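Side-chain contacts in HTH-type transcriptional regulator PrpR (Mycobacterium tuberculosis, PDB 6D2S), which regulates transcription of the genes for short-chain fatty acid catabolism through the glyoxylate and methylcitrate cycles, acting as a DNA-binding activator and repressor: residues D9-Y12 against Y17-D20; S105-T110 against I124-Y129. All coordinates share one frame; numbering follows the deposited sequence.

Contact 1: residues D9-Y12 against Y17-D20; sequences DFFY and YIHD. With CA (calcium ion), chain B; NA (sodium ion), chain F.
F11 and F10 both lean on I18 where the short loop between helices 3-13 and 19-31 brings these two consecutive helices together. The contact is apolar, with no hydrogen bond across it. I18 points its CB at helix 3-13 and meets the F11 ring with its CG1 branch. F11 CE1 lies 3.9 Å from I18 CG1, and I18 CD1 is also 3.9 Å from F11 CE1. The two side chains cross at about a right angle. With I18 CG1 anti to its carbonyl carbon (chi1 -48°), this branch is the one that reaches the ring. F10 adds a looser touch, with F10 CE2 at 4.4 Å from I18 CD1. The F10 ring also places its CD2 over one face of F11, near the rim.

Outside the pair, L126 of helix 116-135 packs on both F11 and I18. I18 is the N-cap residue of helix 19-31, and its backbone N bonds to the Y129 hydroxyl. Y17 OH and H19 ND1 share a hydrogen bond of 2.7 Å that ties the loop to the first turn. D20 OD2 binds a sodium ion at 2.3 Å. On helix 3-13, D9 and D13 both bind a calcium ion. D9 uses both carboxylate oxygens, OD1 at 2.4 Å and OD2 at 2.5 Å from the metal.

Contact 2: residues S105-T110 against I124-Y129; sequences SSIVAT and IGLANY
L126 pushes a single methyl, CD1, against two residues of helix 101-109. L126 CD1 stands 3.5 Å from V108 CG2, a close methyl-to-methyl contact, and 4.0 Å from I107 CG2. This is apolar helix-helix packing within the IrrE N-terminal-like region, and all three side chains are buried.

The torsions decide which branches meet. L126 holds its CG anti to its own carbonyl carbon (chi1 -70°), and chi2 of 164° extends CD1 toward V108 and I107. V108 has CG1 anti to the backbone N (chi1 171°), which puts CG2 beside that N, where it meets the leucine. In I107 the touching methyl, CG2, is instead the branch anti to the N, and the long CG1 branch takes no part in the pair. Both approaches are oblique.

Next to the packing, the I107 carbonyl oxygen accepts twice from T110. T110 OG1 donates to I107 O at 2.6 Å in the carbonyl plane, and T110 N donates to the same oxygen at 3.1 Å. R14, just after helix 3-13, also bonds to T110 OG1.

L21 of helix 19-31 touches both I107 and L126. F10 of helix 3-13 packs on I107, V108 meets L114 in the loop between the two helices, and A127 faces helix 84-99.

Overall arrangement
The chain starts with helix 3-13, and contact 1 closes the loop of residues 14-18 that leads into helix 19-31. The chain then runs through helix 39-51, the small mixed sheet and helix 84-99 before contact 2 opens. Contact 2 closes the turn between helices 101-109 and 116-135. The two contacts follow each other in series, neither nested nor crossed. In space they touch: the centres of contact 1 and contact 2 lie about 9 Å apart, on the same side of the chain's centre. Contact 1 ties the first two helices to each other and contact 2 the later two, within the IrrE N-terminal-like region. The pairs are joined where F10 meets I107 and F11 meets L126.

Contact 1: residues D9-Y12 against Y17-D20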
loop_
_atom_site.group_PDB
_atom_site.type_symbol
_atom_site.label_atom_id
_atom_site.label_comp_id
_atom_site.label_asym_id
_atom_site.label_seq_id
_atom_site.Cartn_x
_atom_site.Cartn_y
_atom_site.Cartn_z
ATOM N N ASP A 9 -6.227 13.413 -6.544
ATOM C CA ASP A 9 -5.620 14.730 -6.362
ATOM C C ASP A 9 -5.288 14.985 -4.896
ATOM O O ASP A 9 -4.250 15.585 -4.582
ATOM C CB ASP A 9 -6.530 15.835 -6.900
ATOM C CG ASP A 9 -5.823 17.179 -6.949
ATOM O OD1 ASP A 9 -4.630 17.203 -7.322
ATOM O OD2 ASP A 9 -6.427 18.219 -6.624
ATOM N N PHE A 10 -6.160 14.546 -3.984
ATOM C CA PHE A 10 -5.907 14.719 -2.555
ATOM C C PHE A 10 -4.554 14.121 -2.166
ATOM O O PHE A 10 -3.742 14.758 -1.478
ATOM C CB PHE A 10 -7.045 14.074 -1.756
ATOM C CG PHE A 10 -6.872 14.162 -0.266
ATOM C CD1 PHE A 10 -7.422 15.214 0.446
ATOM C CD2 PHE A 10 -6.160 13.185 0.424
ATOM C CE1 PHE A 10 -7.261 15.296 1.825
ATOM C CE2 PHE A 10 -5.990 13.267 1.804
ATOM C CZ PHE A 10 -6.536 14.321 2.499
ATOM N N PHE A 11 -4.289 12.893 -2.601
ATOM C CA PHE A 11 -3.001 12.298 -2.267
ATOM C C PHE A 11 -1.867 12.941 -3.065
ATOM O O PHE A 11 -0.776 13.153 -2.520
ATOM C CB PHE A 11 -3.048 10.784 -2.461
ATOM C CG PHE A 11 -3.721 10.050 -1.314
ATOM C CD1 PHE A 11 -3.001 9.701 -0.179
ATOM C CD2 PHE A 11 -5.075 9.739 -1.367
ATOM C CE1 PHE A 11 -3.627 9.027 0.882
ATOM C CE2 PHE A 11 -5.704 9.084 -0.317
ATOM C CZ PHE A 11 -4.974 8.724 0.810
ATOM N N TYR A 12 -2.113 13.294 -4.331
ATOM C CA TYR A 12 -1.079 13.937 -5.145
ATOM C C TYR A 12 -0.580 15.222 -4.492
ATOM O O TYR A 12 0.634 15.481 -4.424
ATOM C CB TYR A 12 -1.609 14.249 -6.547
ATOM C CG TYR A 12 -0.610 15.019 -7.375
ATOM C CD1 TYR A 12 0.456 14.360 -7.985
ATOM C CD2 TYR A 12 -0.686 16.400 -7.506
ATOM C CE1 TYR A 12 1.405 15.042 -8.731
ATOM C CE2 TYR A 12 0.273 17.094 -8.259
ATOM C CZ TYR A 12 1.313 16.402 -8.861
ATOM O OH TYR A 12 2.267 17.079 -9.599
ATOM N N TYR A 17 2.056 11.107 0.779
ATOM C CA TYR A 17 2.604 10.861 2.109
ATOM C C TYR A 17 1.793 11.685 3.102
ATOM O O TYR A 17 1.688 12.903 2.950
ATOM C CB TYR A 17 4.099 11.226 2.172
ATOM C CG TYR A 17 4.614 11.200 3.594
ATOM C CD1 TYR A 17 4.914 9.993 4.216
ATOM C CD2 TYR A 17 4.770 12.373 4.315
ATOM C CE1 TYR A 17 5.357 9.959 5.524
ATOM C CE2 TYR A 17 5.206 12.356 5.632
ATOM C CZ TYR A 17 5.495 11.137 6.229
ATOM O OH TYR A 17 5.919 11.103 7.530
ATOM N N ILE A 18 1.207 11.026 4.100
ATOM C CA ILE A 18 0.301 11.662 5.058
ATOM C C ILE A 18 1.003 11.654 6.410
ATOM O O ILE A 18 0.929 10.669 7.152
ATOM C CB ILE A 18 -1.048 10.939 5.133
ATOM C CG1 ILE A 18 -1.614 10.666 3.740
ATOM C CG2 ILE A 18 -2.041 11.729 6.033
ATOM C CD1 ILE A 18 -1.918 11.940 2.906
ATOM N N HIS A 19 1.671 12.762 6.752
ATOM C CA HIS A 19 2.643 12.739 7.844
ATOM C C HIS A 19 2.010 12.353 9.175
ATOM O O HIS A 19 2.542 11.506 9.906
ATOM C CB HIS A 19 3.331 14.099 7.969
ATOM C CG HIS A 19 4.395 14.129 9.021
ATOM N ND1 HIS A 19 5.535 13.355 8.942
ATOM C CD2 HIS A 19 4.482 14.816 10.186
ATOM C CE1 HIS A 19 6.290 13.581 10.004
ATOM N NE2 HIS A 19 5.673 14.459 10.778
ATOM N N ASP A 20 0.888 12.981 9.535
ATOM C CA ASP A 20 0.342 12.735 10.867
ATOM C C ASP A 20 -0.104 11.289 11.038
ATOM O O ASP A 20 0.029 10.723 12.129
ATOM C CB ASP A 20 -0.822 13.687 11.155
ATOM C CG ASP A 20 -0.378 15.131 11.270
ATOM O OD1 ASP A 20 0.735 15.379 11.780
ATOM O OD2 ASP A 20 -1.138 16.018 10.830
HETATM CA CA CA B . -4.287 19.536 -6.678
HETATM NA NA NA F . -0.812 18.249 11.323
HETATM O O HOH W 1 -2.187 17.945 8.689
#

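Contact 2: residues S105-T110 against I124-Y129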
loop_
_atom_site.group_PDB
_atom_site.type_symbol
_atom_site.label_atom_id
_atom_site.label_comp_id
_atom_site.label_asym_id
_atom_site.label_seq_id
_atom_site.Cartn_x
_atom_site.Cartn_y
_atom_site.Cartn_z
ATOM N N SER A 105 -10.609 12.532 10.028
ATOM C CA SER A 105 -11.550 13.601 9.694
ATOM C C SER A 105 -10.842 14.937 9.529
ATOM O O SER A 105 -11.161 15.709 8.615
ATOM C CB SER A 105 -12.640 13.710 10.763
ATOM O OG SER A 105 -13.473 12.569 10.710
ATOM N N SER A 106 -9.873 15.232 10.402
ATOM C CA SER A 106 -9.180 16.512 10.293
ATOM C C SER A 106 -8.311 16.582 9.045
ATOM O O SER A 106 -8.168 17.659 8.450
ATOM C CB SER A 106 -8.339 16.780 11.543
ATOM O OG SER A 106 -7.197 15.946 11.572
ATOM N N ILE A 107 -7.727 15.458 8.633
ATOM C CA ILE A 107 -6.920 15.443 7.416
ATOM C C ILE A 107 -7.805 15.640 6.186
ATOM O O ILE A 107 -7.503 16.455 5.304
ATOM C CB ILE A 107 -6.111 14.135 7.337
ATOM C CG1 ILE A 107 -5.034 14.106 8.428
ATOM C CG2 ILE A 107 -5.472 13.985 5.957
ATOM C CD1 ILE A 107 -4.521 12.698 8.744
ATOM N N VAL A 108 -8.916 14.900 6.113
ATOM C CA VAL A 108 -9.847 15.053 4.993
ATOM C C VAL A 108 -10.316 16.495 4.886
ATOM O O VAL A 108 -10.487 17.035 3.782
ATOM C CB VAL A 108 -11.040 14.090 5.155
ATOM C CG1 VAL A 108 -12.119 14.391 4.120
ATOM C CG2 VAL A 108 -10.588 12.644 5.067
ATOM N N ALA A 109 -10.528 17.143 6.031
ATOM C CA ALA A 109 -11.089 18.485 6.045
ATOM C C ALA A 109 -10.137 19.523 5.464
ATOM O O ALA A 109 -10.585 20.623 5.112
ATOM C CB ALA A 109 -11.492 18.859 7.472
ATOM N N THR A 110 -8.846 19.207 5.336
ATOM C CA THR A 110 -7.928 20.178 4.748
ATOM C C THR A 110 -8.138 20.365 3.248
ATOM O O THR A 110 -7.545 21.283 2.678
ATOM C CB THR A 110 -6.462 19.794 4.999
ATOM O OG1 THR A 110 -6.165 18.541 4.368
ATOM C CG2 THR A 110 -6.169 19.688 6.498
ATOM N N ILE A 124 -11.674 5.952 3.765
ATOM C CA ILE A 124 -11.239 4.565 3.648
ATOM C C ILE A 124 -9.805 4.501 3.137
ATOM O O ILE A 124 -8.989 3.705 3.621
ATOM C CB ILE A 124 -12.198 3.767 2.747
ATOM C CG1 ILE A 124 -13.573 3.679 3.399
ATOM C CG2 ILE A 124 -11.654 2.350 2.518
ATOM C CD1 ILE A 124 -13.537 3.059 4.778
ATOM N N GLY A 125 -9.471 5.343 2.160
ATOM C CA GLY A 125 -8.101 5.383 1.676
ATOM C C GLY A 125 -7.098 5.751 2.757
ATOM O O GLY A 125 -5.993 5.207 2.797
ATOM N N LEU A 126 -7.466 6.679 3.646
ATOM C CA LEU A 126 -6.568 7.061 4.733
ATOM C C LEU A 126 -6.459 5.961 5.781
ATOM O O LEU A 126 -5.379 5.733 6.337
ATOM C CB LEU A 126 -7.037 8.367 5.379
ATOM C CG LEU A 126 -6.825 9.569 4.446
ATOM C CD1 LEU A 126 -7.643 10.754 4.930
ATOM C CD2 LEU A 126 -5.339 9.904 4.395
ATOM N N ALA A 127 -7.554 5.251 6.059
ATOM C CA ALA A 127 -7.441 4.104 6.957
ATOM C C ALA A 127 -6.555 3.019 6.351
ATOM O O ALA A 127 -5.740 2.405 7.056
ATOM C CB ALA A 127 -8.828 3.542 7.293
ATOM N N ASN A 128 -6.714 2.753 5.049
ATOM C CA ASN A 128 -5.812 1.827 4.367
ATOM C C ASN A 128 -4.379 2.332 4.411
ATOM O O ASN A 128 -3.443 1.541 4.581
ATOM C CB ASN A 128 -6.229 1.629 2.907
ATOM C CG ASN A 128 -7.494 0.822 2.759
ATOM O OD1 ASN A 128 -7.839 0.014 3.618
ATOM N ND2 ASN A 128 -8.193 1.037 1.663
ATOM N N TYR A 129 -4.182 3.638 4.196
ATOM C CA TYR A 129 -2.839 4.212 4.301
ATOM C C TYR A 129 -2.235 3.939 5.675
ATOM O O TYR A 129 -1.071 3.518 5.796
ATOM C CB TYR A 129 -2.889 5.729 4.017
ATOM C CG TYR A 129 -1.521 6.397 4.106
ATOM C CD1 TYR A 129 -0.964 6.705 5.336
ATOM C CD2 TYR A 129 -0.793 6.704 2.951
ATOM C CE1 TYR A 129 0.292 7.293 5.434
ATOM C CE2 TYR A 129 0.466 7.289 3.035
ATOM C CZ TYR A 129 0.997 7.587 4.282
ATOM O OH TYR A 129 2.240 8.181 4.382
#